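Local coordinates for aldehyde dehydrogenase (Staphylococcus aureus, PDB 6K0Z), which oxidises 4,4'-diaponeurosporen-4-al to 4,4'-diaponeurosporenoic acid, a step in making the virulence-linked carotenoid staphyloxanthin, and belongs to the NAD-dependent aldehyde dehydrogenases, at residues Gly139-Ile144 with Ala167-Val172; Leu116-Phe121 with Asp189-Thr194; Lys38-Ala43 with Glu163-Asn168; Tyr123-Val128 with Arg155-Leu160. The protein carries 1 engineered substitution. One frame throughout, in Å; residues are numbered along the deposited sequence.

Contact 1: residues Gly139-Ile144 with Ala167-Val172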
loop_
_atom_site.group_PDB
_atom_site.type_symbol
_atom_site.label_atom_id
_atom_site.label_comp_id
_atom_site.label_asym_id
_atom_site.label_seq_id
_atom_site.Cartn_x
_atom_site.Cartn_y
_atom_site.Cartn_z
ATOM N N GLY A 139 -10.142 -2.858 -13.724
ATOM C CA GLY A 139 -10.089 -3.975 -14.649
ATOM C C GLY A 139 -10.002 -5.348 -14.022
ATOM O O GLY A 139 -9.408 -6.257 -14.615
ATOM N N ASN A 140 -10.573 -5.531 -12.840
ATOM C CA ASN A 140 -10.501 -6.794 -12.127
ATOM C C ASN A 140 -11.825 -7.536 -12.249
ATOM O O ASN A 140 -12.836 -6.992 -12.691
ATOM C CB ASN A 140 -10.168 -6.560 -10.646
ATOM C CG ASN A 140 -8.913 -5.735 -10.445
ATOM O OD1 ASN A 140 -7.814 -6.275 -10.348
ATOM N ND2 ASN A 140 -9.074 -4.424 -10.360
ATOM N N THR A 141 -11.806 -8.801 -11.845
ATOM C CA THR A 141 -13.024 -9.485 -11.445
ATOM C C THR A 141 -13.178 -9.378 -9.932
ATOM O O THR A 141 -12.234 -9.044 -9.211
ATOM C CB THR A 141 -13.010 -10.946 -11.886
ATOM O OG1 THR A 141 -11.925 -11.638 -11.255
ATOM C CG2 THR A 141 -12.845 -11.022 -13.386
ATOM N N ALA A 142 -14.385 -9.641 -9.448
ATOM C CA ALA A 142 -14.661 -9.381 -8.045
ATOM C C ALA A 142 -15.578 -10.443 -7.480
ATOM O O ALA A 142 -16.540 -10.861 -8.129
ATOM C CB ALA A 142 -15.302 -8.008 -7.830
ATOM N N ILE A 143 -15.268 -10.862 -6.259
ATOM C CA ILE A 143 -16.158 -11.671 -5.442
ATOM C C ILE A 143 -16.466 -10.864 -4.194
ATOM O O ILE A 143 -15.548 -10.356 -3.537
ATOM C CB ILE A 143 -15.534 -13.038 -5.111
ATOM C CG1 ILE A 143 -15.561 -13.910 -6.366
ATOM C CG2 ILE A 143 -16.272 -13.709 -3.963
ATOM C CD1 ILE A 143 -14.575 -15.011 -6.342
ATOM N N ILE A 144 -17.753 -10.717 -3.890
ATOM C CA ILE A 144 -18.234 -9.789 -2.876
ATOM C C ILE A 144 -18.810 -10.575 -1.712
ATOM O O ILE A 144 -19.615 -11.494 -1.911
ATOM C CB ILE A 144 -19.281 -8.822 -3.453
ATOM C CG1 ILE A 144 -18.595 -7.833 -4.388
ATOM C CG2 ILE A 144 -20.017 -8.089 -2.335
ATOM C CD1 ILE A 144 -19.524 -7.186 -5.372
ATOM N N ALA A 167 -21.694 -14.253 -13.119
ATOM C CA ALA A 167 -21.015 -14.547 -11.858
ATOM C C ALA A 167 -19.508 -14.650 -12.038
ATOM O O ALA A 167 -18.751 -14.361 -11.103
ATOM C CB ALA A 167 -21.561 -15.829 -11.248
ATOM N N ASN A 168 -19.047 -15.042 -13.227
ATOM C CA ASN A 168 -17.610 -15.159 -13.427
ATOM C C ASN A 168 -16.919 -13.806 -13.478
ATOM O O ASN A 168 -15.686 -13.755 -13.435
ATOM C CB ASN A 168 -17.319 -15.957 -14.699
ATOM C CG ASN A 168 -17.869 -15.299 -15.946
ATOM O OD1 ASN A 168 -18.667 -14.367 -15.878
ATOM N ND2 ASN A 168 -17.455 -15.798 -17.102
ATOM N N TYR A 169 -17.679 -12.718 -13.552
ATOM C CA TYR A 169 -17.114 -11.378 -13.557
ATOM C C TYR A 169 -17.281 -10.683 -12.213
ATOM O O TYR A 169 -16.301 -10.187 -11.654
ATOM C CB TYR A 169 -17.744 -10.545 -14.677
ATOM C CG TYR A 169 -17.323 -9.096 -14.654
ATOM C CD1 TYR A 169 -15.988 -8.738 -14.717
ATOM C CD2 TYR A 169 -18.261 -8.080 -14.550
ATOM C CE1 TYR A 169 -15.604 -7.404 -14.689
ATOM C CE2 TYR A 169 -17.877 -6.752 -14.525
ATOM C CZ TYR A 169 -16.550 -6.422 -14.592
ATOM O OH TYR A 169 -16.164 -5.105 -14.560
ATOM N N ILE A 170 -18.499 -10.643 -11.677
ATOM C CA ILE A 170 -18.742 -10.219 -10.302
ATOM C C ILE A 170 -19.785 -11.155 -9.703
ATOM O O ILE A 170 -20.794 -11.465 -10.348
ATOM C CB ILE A 170 -19.201 -8.747 -10.219
ATOM C CG1 ILE A 170 -18.160 -7.825 -10.833
ATOM C CG2 ILE A 170 -19.442 -8.331 -8.774
ATOM C CD1 ILE A 170 -18.684 -6.458 -11.086
ATOM N N GLU A 171 -19.537 -11.623 -8.484
ATOM C CA GLU A 171 -20.414 -12.577 -7.829
ATOM C C GLU A 171 -20.566 -12.157 -6.378
ATOM O O GLU A 171 -19.711 -11.457 -5.833
ATOM C CB GLU A 171 -19.864 -14.016 -7.962
ATOM C CG GLU A 171 -20.532 -15.106 -7.102
ATOM C CD GLU A 171 -22.000 -15.361 -7.450
ATOM O OE1 GLU A 171 -22.815 -14.411 -7.472
ATOM O OE2 GLU A 171 -22.348 -16.534 -7.697
ATOM N N VAL A 172 -21.674 -12.568 -5.771
ATOM C CA VAL A 172 -21.983 -12.284 -4.376
ATOM C C VAL A 172 -22.125 -13.611 -3.639
ATOM O O VAL A 172 -22.971 -14.438 -4.005
ATOM C CB VAL A 172 -23.263 -11.444 -4.240
ATOM C CG1 VAL A 172 -23.622 -11.256 -2.776
ATOM C CG2 VAL A 172 -23.093 -10.099 -4.936
#
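A142 and I144 are zipped to Y169-E171 by a parallel backbone ladder. A142 N donates to Y169 O (3.0 Å), and E171 N returns to A142 O. I144 N closes the series on E171 O (2.9 Å). Between these rungs I170 CA also leans on A142 O, a CA-H...O contact of 3.2 Å. Apolar contacts gather on the face that carries A142, I144, I170 and V172. There I144 CD1 meets I170 CG2 at 3.6 Å, the two isoleucines crossing at a slant, and A142 CB rests on I170 CG1 at 4.1 Å. Y169, with CG trans to its own N (chi1 174°), swings its ring back so that CE1 comes within 3.4 Å of N140 O. On the other face the E171 carboxylate turns away to a salt bridge with K14. Strand 141-145, helix 151-164 and strand 170-172 follow one another as a beta-alpha-beta unit, the two strands lying side by side; helices 126-138 and 151-164 cover the apolar face, and helix 10-24 touches T141 and I143.

Contact 2: residues Leu116-Phe121 with Asp189-Thr194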
loop_
_atom_site.group_PDB
_atom_site.type_symbol
_atom_site.label_atom_id
_atom_site.label_comp_id
_atom_site.label_asym_id
_atom_site.label_seq_id
_atom_site.Cartn_x
_atom_site.Cartn_y
_atom_site.Cartn_z
ATOM N N LEU A 116 -11.282 -9.718 -3.806
ATOM C CA LEU A 116 -12.260 -10.018 -2.774
ATOM C C LEU A 116 -12.636 -8.734 -2.059
ATOM O O LEU A 116 -11.756 -7.957 -1.662
ATOM C CB LEU A 116 -11.718 -11.032 -1.764
ATOM C CG LEU A 116 -12.498 -11.199 -0.458
ATOM C CD1 LEU A 116 -13.942 -11.619 -0.704
ATOM C CD2 LEU A 116 -11.801 -12.222 0.437
ATOM N N ILE A 117 -13.935 -8.512 -1.896
ATOM C CA ILE A 117 -14.450 -7.347 -1.186
ATOM C C ILE A 117 -15.331 -7.863 -0.063
ATOM O O ILE A 117 -16.318 -8.559 -0.323
ATOM C CB ILE A 117 -15.230 -6.407 -2.121
ATOM C CG1 ILE A 117 -14.285 -5.761 -3.123
ATOM C CG2 ILE A 117 -15.982 -5.346 -1.327
ATOM C CD1 ILE A 117 -15.004 -4.937 -4.148
ATOM N N ILE A 118 -14.970 -7.545 1.179
ATOM C CA ILE A 118 -15.764 -7.929 2.341
ATOM C C ILE A 118 -16.338 -6.664 2.969
ATOM O O ILE A 118 -15.580 -5.759 3.340
ATOM C CB ILE A 118 -14.930 -8.722 3.357
ATOM C CG1 ILE A 118 -14.200 -9.885 2.669
ATOM C CG2 ILE A 118 -15.858 -9.242 4.447
ATOM C CD1 ILE A 118 -13.035 -10.452 3.458
ATOM N N ALA A 119 -17.662 -6.609 3.118
ATOM C CA ALA A 119 -18.324 -5.404 3.557
ATOM C C ALA A 119 -19.085 -5.647 4.844
ATOM O O ALA A 119 -19.618 -6.747 5.084
ATOM C CB ALA A 119 -19.295 -4.906 2.488
ATOM N N PRO A 120 -19.165 -4.641 5.687
ATOM C CA PRO A 120 -19.825 -4.816 7.010
ATOM C C PRO A 120 -21.344 -4.654 6.988
ATOM O O PRO A 120 -21.985 -4.756 5.945
ATOM C CB PRO A 120 -19.178 -3.704 7.881
ATOM C CG PRO A 120 -18.439 -2.827 6.917
ATOM C CD PRO A 120 -18.142 -3.575 5.696
ATOM N N PHE A 121 -21.910 -4.420 8.167
ATOM C CA PHE A 121 -23.360 -4.323 8.322
ATOM C C PHE A 121 -23.879 -2.897 8.340
ATOM O O PHE A 121 -25.067 -2.696 8.092
ATOM C CB PHE A 121 -23.819 -5.009 9.618
ATOM C CG PHE A 121 -23.562 -4.191 10.871
ATOM C CD1 PHE A 121 -24.450 -3.202 11.282
ATOM C CD2 PHE A 121 -22.451 -4.442 11.656
ATOM C CE1 PHE A 121 -24.211 -2.458 12.426
ATOM C CE2 PHE A 121 -22.211 -3.707 12.807
ATOM C CZ PHE A 121 -23.089 -2.717 13.194
ATOM N N ASP A 189 -6.052 -12.025 -5.616
ATOM C CA ASP A 189 -4.999 -11.101 -6.000
ATOM C C ASP A 189 -5.034 -9.815 -5.184
ATOM O O ASP A 189 -4.104 -9.003 -5.271
ATOM C CB ASP A 189 -5.097 -10.784 -7.501
ATOM C CG ASP A 189 -5.021 -12.036 -8.376
ATOM O OD1 ASP A 189 -3.906 -12.579 -8.519
ATOM O OD2 ASP A 189 -6.058 -12.476 -8.932
ATOM N N TYR A 190 -6.083 -9.621 -4.395
ATOM C CA TYR A 190 -6.250 -8.456 -3.549
ATOM C C TYR A 190 -7.434 -8.713 -2.630
ATOM O O TYR A 190 -8.425 -9.332 -3.034
ATOM C CB TYR A 190 -6.469 -7.174 -4.367
ATOM C CG TYR A 190 -6.049 -5.973 -3.567
ATOM C CD1 TYR A 190 -6.933 -5.370 -2.691
ATOM C CD2 TYR A 190 -4.745 -5.493 -3.623
ATOM C CE1 TYR A 190 -6.551 -4.304 -1.931
ATOM C CE2 TYR A 190 -4.354 -4.427 -2.857
ATOM C CZ TYR A 190 -5.271 -3.835 -2.011
ATOM O OH TYR A 190 -4.939 -2.769 -1.217
ATOM N N VAL A 191 -7.321 -8.238 -1.395
ATOM C CA VAL A 191 -8.394 -8.366 -0.421
ATOM C C VAL A 191 -8.710 -6.981 0.131
ATOM O O VAL A 191 -7.814 -6.276 0.608
ATOM C CB VAL A 191 -8.030 -9.343 0.708
ATOM C CG1 VAL A 191 -9.028 -9.227 1.852
ATOM C CG2 VAL A 191 -7.994 -10.765 0.172
ATOM N N PHE A 192 -9.972 -6.589 0.057
ATOM C CA PHE A 192 -10.432 -5.317 0.592
ATOM C C PHE A 192 -11.427 -5.599 1.708
ATOM O O PHE A 192 -12.424 -6.299 1.493
ATOM C CB PHE A 192 -11.071 -4.467 -0.509
ATOM C CG PHE A 192 -11.408 -3.066 -0.086
ATOM C CD1 PHE A 192 -12.556 -2.800 0.653
ATOM C CD2 PHE A 192 -10.589 -2.006 -0.448
ATOM C CE1 PHE A 192 -12.869 -1.510 1.035
ATOM C CE2 PHE A 192 -10.903 -0.717 -0.076
ATOM C CZ PHE A 192 -12.047 -0.469 0.667
ATOM N N PHE A 193 -11.170 -5.048 2.888
ATOM C CA PHE A 193 -11.960 -5.398 4.056
ATOM C C PHE A 193 -12.336 -4.157 4.840
ATOM O O PHE A 193 -11.472 -3.340 5.161
ATOM C CB PHE A 193 -11.190 -6.364 4.972
ATOM C CG PHE A 193 -11.795 -6.513 6.342
ATOM C CD1 PHE A 193 -12.803 -7.433 6.570
ATOM C CD2 PHE A 193 -11.351 -5.742 7.402
ATOM C CE1 PHE A 193 -13.362 -7.577 7.827
ATOM C CE2 PHE A 193 -11.912 -5.876 8.664
ATOM C CZ PHE A 193 -12.918 -6.795 8.877
ATOM N N THR A 194 -13.613 -4.051 5.190
ATOM C CA THR A 194 -14.087 -3.077 6.164
ATOM C C THR A 194 -14.791 -3.817 7.291
ATOM O O THR A 194 -15.576 -4.735 7.037
ATOM C CB THR A 194 -15.029 -2.061 5.529
ATOM O OG1 THR A 194 -14.402 -1.495 4.378
ATOM C CG2 THR A 194 -15.357 -0.959 6.511
#
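L116 and I118 pair with Y190-T194 through four backbone hydrogen bonds in parallel register. L116 N donates to Y190 O and L116 O accepts from F192 N; I118 N then donates to F192 O (2.9 Å), and T194 N reaches I118 O over a longer 3.2 Å.

Side chains of paired residues meet on both faces. L116 and V191 lie alongside each other and point the same way, CD2 to CG2 at 4.1 Å. Next to them I118 brings CB to the rim of the F193 ring, near its plane, 4.1 Å from CD1. On the reverse face I117 CG1 touches F192 CB at 4.3 Å. Past the last rung P120 continues the contact: its CD lies 3.1 Å from T194 O and its CG 3.6 Å from T194 CG2. The methyl is brought there because it stands trans to the T194 backbone N, while OG1 stands beside that N.

Further out, helix 197-209 packs on V191 and F193, whereas helix 126-138 covers I117 and F192. F192 also meets Y422 edge-to-face. The pair belongs to the parallel part of the Rossmann-like NAD-binding domain of aldehyde dehydrogenases, and its T194 end approaches the active site: the T194 side chain lies about 4 Å from that of E217, a predicted catalytic residue.

Contact 3: residues Lys38-Ala43 with Glu163-Asn168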
loop_
_atom_site.group_PDB
_atom_site.type_symbol
_atom_site.label_atom_id
_atom_site.label_comp_id
_atom_site.label_asym_id
_atom_site.label_seq_id
_atom_site.Cartn_x
_atom_site.Cartn_y
_atom_site.Cartn_z
ATOM N N LYS A 38 -21.544 1.659 -16.565
ATOM C CA LYS A 38 -22.864 2.113 -16.987
ATOM C C LYS A 38 -23.950 1.164 -16.498
ATOM O O LYS A 38 -24.934 1.598 -15.889
ATOM C CB LYS A 38 -22.913 2.252 -18.509
ATOM N N LYS A 39 -23.781 -0.140 -16.741
ATOM C CA LYS A 39 -24.786 -1.104 -16.296
ATOM C C LYS A 39 -24.995 -1.029 -14.786
ATOM O O LYS A 39 -26.123 -1.182 -14.298
ATOM C CB LYS A 39 -24.389 -2.526 -16.703
ATOM C CG LYS A 39 -23.875 -2.663 -18.122
ATOM C CD LYS A 39 -24.129 -4.052 -18.686
ATOM C CE LYS A 39 -23.623 -5.130 -17.758
ATOM N NZ LYS A 39 -23.692 -6.487 -18.370
ATOM N N LEU A 40 -23.922 -0.792 -14.030
ATOM C CA LEU A 40 -24.058 -0.703 -12.583
ATOM C C LEU A 40 -24.884 0.510 -12.188
ATOM O O LEU A 40 -25.790 0.407 -11.350
ATOM C CB LEU A 40 -22.686 -0.646 -11.926
ATOM C CG LEU A 40 -22.750 -0.514 -10.408
ATOM C CD1 LEU A 40 -23.587 -1.631 -9.815
ATOM C CD2 LEU A 40 -21.355 -0.529 -9.850
ATOM N N SER A 41 -24.575 1.673 -12.767
ATOM C CA SER A 41 -25.357 2.872 -12.487
ATOM C C SER A 41 -26.829 2.634 -12.789
ATOM O O SER A 41 -27.697 2.912 -11.956
ATOM C CB SER A 41 -24.819 4.051 -13.296
ATOM O OG SER A 41 -25.517 5.246 -12.992
ATOM N N LYS A 42 -27.123 2.085 -13.971
ATOM C CA LYS A 42 -28.506 1.793 -14.334
ATOM C C LYS A 42 -29.129 0.788 -13.372
ATOM O O LYS A 42 -30.296 0.930 -12.981
ATOM C CB LYS A 42 -28.565 1.275 -15.773
ATOM C CG LYS A 42 -29.820 0.472 -16.111
ATOM C CD LYS A 42 -29.629 -0.375 -17.382
ATOM C CE LYS A 42 -30.119 -1.807 -17.172
ATOM N NZ LYS A 42 -29.366 -2.510 -16.062
ATOM N N ALA A 43 -28.364 -0.227 -12.965
ATOM C CA ALA A 43 -28.917 -1.260 -12.095
ATOM C C ALA A 43 -29.277 -0.700 -10.723
ATOM O O ALA A 43 -30.339 -1.019 -10.174
ATOM C CB ALA A 43 -27.933 -2.420 -11.968
ATOM N N GLU A 163 -28.418 -10.136 -11.634
ATOM C CA GLU A 163 -29.188 -9.674 -12.781
ATOM C C GLU A 163 -28.323 -8.848 -13.728
ATOM O O GLU A 163 -28.499 -8.906 -14.948
ATOM C CB GLU A 163 -30.400 -8.868 -12.314
ATOM C CG GLU A 163 -31.306 -8.413 -13.444
ATOM C CD GLU A 163 -31.865 -7.022 -13.198
ATOM O OE1 GLU A 163 -32.920 -6.911 -12.538
ATOM O OE2 GLU A 163 -31.248 -6.041 -13.666
ATOM N N THR A 164 -27.369 -8.087 -13.189
ATOM C CA THR A 164 -26.598 -7.178 -14.030
ATOM C C THR A 164 -25.419 -7.874 -14.698
ATOM O O THR A 164 -25.178 -7.684 -15.897
ATOM C CB THR A 164 -26.097 -5.993 -13.210
ATOM O OG1 THR A 164 -27.200 -5.376 -12.527
ATOM C CG2 THR A 164 -25.432 -4.984 -14.133
ATOM N N PHE A 165 -24.666 -8.670 -13.941
ATOM C CA PHE A 165 -23.407 -9.242 -14.397
ATOM C C PHE A 165 -23.443 -10.765 -14.342
ATOM O O PHE A 165 -24.257 -11.371 -13.640
ATOM C CB PHE A 165 -22.227 -8.744 -13.542
ATOM C CG PHE A 165 -22.186 -7.257 -13.355
ATOM C CD1 PHE A 165 -21.577 -6.451 -14.294
ATOM C CD2 PHE A 165 -22.738 -6.670 -12.227
ATOM C CE1 PHE A 165 -21.530 -5.084 -14.124
ATOM C CE2 PHE A 165 -22.694 -5.305 -12.054
ATOM C CZ PHE A 165 -22.090 -4.511 -13.005
ATOM N N ASP A 166 -22.533 -11.381 -15.091
ATOM C CA ASP A 166 -22.317 -12.816 -14.972
ATOM C C ASP A 166 -21.447 -13.107 -13.763
ATOM O O ASP A 166 -20.565 -12.314 -13.415
ATOM C CB ASP A 166 -21.666 -13.373 -16.231
ATOM C CG ASP A 166 -22.543 -13.216 -17.459
ATOM O OD1 ASP A 166 -23.780 -13.283 -17.302
ATOM O OD2 ASP A 166 -22.006 -13.065 -18.582
ATOM N N ALA A 167 -21.694 -14.253 -13.119
ATOM C CA ALA A 167 -21.015 -14.547 -11.858
ATOM C C ALA A 167 -19.508 -14.650 -12.038
ATOM O O ALA A 167 -18.751 -14.361 -11.103
ATOM C CB ALA A 167 -21.561 -15.829 -11.248
ATOM N N ASN A 168 -19.047 -15.042 -13.227
ATOM C CA ASN A 168 -17.610 -15.159 -13.427
ATOM C C ASN A 168 -16.919 -13.806 -13.478
ATOM O O ASN A 168 -15.686 -13.755 -13.435
ATOM C CB ASN A 168 -17.319 -15.957 -14.699
ATOM C CG ASN A 168 -17.869 -15.299 -15.946
ATOM O OD1 ASN A 168 -18.667 -14.367 -15.878
ATOM N ND2 ASN A 168 -17.455 -15.798 -17.102
#
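The F165 ring is met at its rim and over one face. L40 CB comes to its edge, near the ring plane, 4.1 Å from CZ, and K39 CE approaches CE1 obliquely at 4.2 Å. Over one face sits the methyl of the preceding residue, T164 CG2, 3.4 Å above the plane and displaced toward the rim. The same methyl touches K39 CB at 3.7 Å.

The K39 and T164 side chains run past each other in opposite directions. Beyond the methyl, the lysine bends at chi3 (-52°), which carries its ammonium group to the T164 carbonyl. The resulting hydrogen bond, K39 NZ to T164 O, is 3.1 Å long, with the donor tilted 23° from the carbonyl plane. T164 belongs to the last turn of helix 151-164, and F165 is the first residue to leave helical geometry, so the lysine grips a carbonyl at the helix C-terminus, where the helix dipole would be expected to welcome a positive charge. Helix 30-46 thus packs its flank against the end of the helix in the beta-alpha-beta unit that leads to strand 170-172.

T164 OG1 faces A43 CB, but its hydrogen bond goes back within its own helix to L160 O. This internal bond is consistent with the rotamer that places CG2, anti to the backbone N, against K39. On the L40 side, I78 of helix 63-89 and F129 and I136 of helix 126-138 pack on this leucine.

Contact 4: residues Tyr123-Val128 with Arg155-Leu160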
loop_
_atom_site.group_PDB
_atom_site.type_symbol
_atom_site.label_atom_id
_atom_site.label_comp_id
_atom_site.label_asym_id
_atom_site.label_seq_id
_atom_site.Cartn_x
_atom_site.Cartn_y
_atom_site.Cartn_z
ATOM N N TYR A 123 -23.037 0.229 6.854
ATOM C CA TYR A 123 -23.323 0.864 5.572
ATOM C C TYR A 123 -23.281 -0.242 4.532
ATOM O O TYR A 123 -22.379 -0.284 3.686
ATOM C CB TYR A 123 -22.329 1.971 5.235
ATOM C CG TYR A 123 -22.505 3.206 6.073
ATOM C CD1 TYR A 123 -22.229 3.188 7.433
ATOM C CD2 TYR A 123 -22.934 4.394 5.509
ATOM C CE1 TYR A 123 -22.383 4.314 8.207
ATOM C CE2 TYR A 123 -23.090 5.532 6.279
ATOM C CZ TYR A 123 -22.814 5.483 7.628
ATOM O OH TYR A 123 -22.961 6.602 8.415
ATOM N N PRO A 124 -24.253 -1.153 4.573
ATOM C CA PRO A 124 -24.108 -2.423 3.847
ATOM C C PRO A 124 -23.965 -2.256 2.356
ATOM O O PRO A 124 -23.303 -3.076 1.712
ATOM C CB PRO A 124 -25.398 -3.179 4.186
ATOM C CG PRO A 124 -26.076 -2.404 5.242
ATOM C CD PRO A 124 -25.580 -1.004 5.182
ATOM N N PHE A 125 -24.583 -1.229 1.782
ATOM C CA PHE A 125 -24.546 -1.017 0.341
ATOM C C PHE A 125 -23.341 -0.181 -0.063
ATOM O O PHE A 125 -22.614 -0.539 -0.994
ATOM C CB PHE A 125 -25.843 -0.343 -0.113
ATOM C CG PHE A 125 -26.040 -0.350 -1.595
ATOM C CD1 PHE A 125 -26.664 -1.420 -2.215
ATOM C CD2 PHE A 125 -25.611 0.716 -2.373
ATOM C CE1 PHE A 125 -26.858 -1.430 -3.589
ATOM C CE2 PHE A 125 -25.798 0.711 -3.749
ATOM C CZ PHE A 125 -26.421 -0.366 -4.358
ATOM N N GLN A 126 -23.136 0.936 0.632
ATOM C CA GLN A 126 -22.019 1.825 0.346
ATOM C C GLN A 126 -20.693 1.067 0.305
ATOM O O GLN A 126 -19.935 1.166 -0.666
ATOM C CB GLN A 126 -22.006 2.937 1.397
ATOM C CG GLN A 126 -20.644 3.512 1.744
ATOM C CD GLN A 126 -20.165 4.523 0.735
ATOM O OE1 GLN A 126 -20.731 4.651 -0.354
ATOM N NE2 GLN A 126 -19.108 5.247 1.086
ATOM N N LEU A 127 -20.412 0.277 1.339
ATOM C CA LEU A 127 -19.098 -0.341 1.462
ATOM C C LEU A 127 -18.931 -1.569 0.578
ATOM O O LEU A 127 -17.816 -2.075 0.457
ATOM C CB LEU A 127 -18.817 -0.678 2.925
ATOM C CG LEU A 127 -19.028 0.510 3.856
ATOM C CD1 LEU A 127 -19.427 0.053 5.253
ATOM C CD2 LEU A 127 -17.780 1.392 3.882
ATOM N N VAL A 128 -19.994 -2.053 -0.055
ATOM C CA VAL A 128 -19.810 -2.998 -1.150
ATOM C C VAL A 128 -19.408 -2.269 -2.426
ATOM O O VAL A 128 -18.474 -2.686 -3.118
ATOM C CB VAL A 128 -21.081 -3.832 -1.371
ATOM C CG1 VAL A 128 -20.928 -4.691 -2.612
ATOM C CG2 VAL A 128 -21.360 -4.706 -0.176
ATOM N N ARG A 155 -29.256 -9.785 0.109
ATOM C CA ARG A 155 -29.906 -10.445 -1.019
ATOM C C ARG A 155 -30.260 -9.473 -2.133
ATOM O O ARG A 155 -30.154 -9.823 -3.316
ATOM C CB ARG A 155 -31.167 -11.158 -0.561
ATOM C CG ARG A 155 -31.968 -11.669 -1.735
ATOM C CD ARG A 155 -31.458 -13.010 -2.222
ATOM N NE ARG A 155 -30.830 -13.755 -1.147
ATOM C CZ ARG A 155 -31.453 -14.729 -0.485
ATOM N NH1 ARG A 155 -30.819 -15.366 0.501
ATOM N NH2 ARG A 155 -32.722 -15.080 -0.772
ATOM N N VAL A 156 -30.695 -8.263 -1.783
ATOM C CA VAL A 156 -30.919 -7.239 -2.797
ATOM C C VAL A 156 -29.636 -6.965 -3.569
ATOM O O VAL A 156 -29.661 -6.697 -4.777
ATOM C CB VAL A 156 -31.469 -5.963 -2.142
ATOM C CG1 VAL A 156 -31.442 -4.827 -3.131
ATOM C CG2 VAL A 156 -32.871 -6.210 -1.621
ATOM N N ILE A 157 -28.494 -7.041 -2.887
ATOM C CA ILE A 157 -27.221 -6.869 -3.575
ATOM C C ILE A 157 -26.937 -8.059 -4.477
ATOM O O ILE A 157 -26.506 -7.896 -5.624
ATOM C CB ILE A 157 -26.089 -6.639 -2.560
ATOM C CG1 ILE A 157 -26.259 -5.284 -1.877
ATOM C CG2 ILE A 157 -24.741 -6.710 -3.245
ATOM C CD1 ILE A 157 -25.277 -5.060 -0.765
ATOM N N LYS A 158 -27.179 -9.274 -3.983
ATOM C CA LYS A 158 -27.023 -10.445 -4.833
ATOM C C LYS A 158 -27.947 -10.373 -6.045
ATOM O O LYS A 158 -27.522 -10.653 -7.173
ATOM C CB LYS A 158 -27.280 -11.716 -4.026
ATOM C CG LYS A 158 -27.095 -12.989 -4.831
ATOM C CD LYS A 158 -26.942 -14.211 -3.935
ATOM C CE LYS A 158 -26.694 -15.475 -4.758
ATOM N NZ LYS A 158 -25.515 -15.359 -5.681
ATOM N N ARG A 159 -29.211 -9.989 -5.837
ATOM C CA ARG A 159 -30.144 -9.895 -6.955
ATOM C C ARG A 159 -29.688 -8.854 -7.965
ATOM O O ARG A 159 -29.746 -9.088 -9.177
ATOM C CB ARG A 159 -31.553 -9.573 -6.445
ATOM C CG ARG A 159 -32.496 -10.781 -6.423
ATOM C CD ARG A 159 -33.500 -10.759 -5.261
ATOM N NE ARG A 159 -33.698 -12.107 -4.711
ATOM C CZ ARG A 159 -34.530 -12.417 -3.715
ATOM N NH1 ARG A 159 -34.615 -13.678 -3.291
ATOM N NH2 ARG A 159 -35.270 -11.473 -3.135
ATOM N N LEU A 160 -29.226 -7.699 -7.485
ATOM C CA LEU A 160 -28.759 -6.658 -8.393
ATOM C C LEU A 160 -27.543 -7.126 -9.177
ATOM O O LEU A 160 -27.429 -6.855 -10.377
ATOM C CB LEU A 160 -28.440 -5.384 -7.605
ATOM C CG LEU A 160 -28.010 -4.116 -8.346
ATOM C CD1 LEU A 160 -28.301 -2.895 -7.492
ATOM C CD2 LEU A 160 -26.531 -4.142 -8.701
#
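I157 is the centre of this contact, its CG1-CD1 arm pushed between F125, V128 and the P124 carbonyl. I157 CG1 lies beside the backbone N (chi1 -68°), anti to the carbonyl carbon, directing the arm across to the other segment. There I157 CD1 meets V128 CG2 tip to tip at 4.0 Å and comes within 3.7 Å of P124 O. I157 CG1 lies obliquely against the F125 ring, 3.9 Å from F125 CD1. The junction is wholly apolar in its side chains. It joins the entry to helix 126-138 with helix 151-164, which lie on the same side of the Rossmann-like sheet. Packing is looser toward L160, whose CD1 only approaches the edge of the F125 ring, 4.4 Å from F125 CE1; L160 is also packed by L40, A43 and I44 of helix 30-46. F125 in turn stacks on F129. The opposite flank of helix 151-164 faces solvent with R155 and R159, where R155 CG lies 3.3 Å above the centre of the R159 guanidinium plane and R155 NE pairs with E174.

Overall arrangement
Contacts 1 and 2 belong to one mixed sheet, strand 104-118 lying between strands 141-145 and 190-194, with I117 N probably hydrogen-bonded to I143 O. Contacts 1 and 3 are closest (centres 10 Å apart), sharing A167 and N168 and touching at I170 and F165; contacts 2 and 3 are farthest, at 19 Å. Contacts 3 and 4 share helix 151-164. V128 of helix 126-138 packs on I144 of the sheet and on A119 just past strand 104-118, while I157 of helix 151-164 touches V172. Along the chain contacts 1 and 4 nest inside the loop closed by contact 2, while contact 3 reaches back to helix 30-46. Together they tie that helix, through helix 151-164, to the sheet whose T194 end borders the predicted active site.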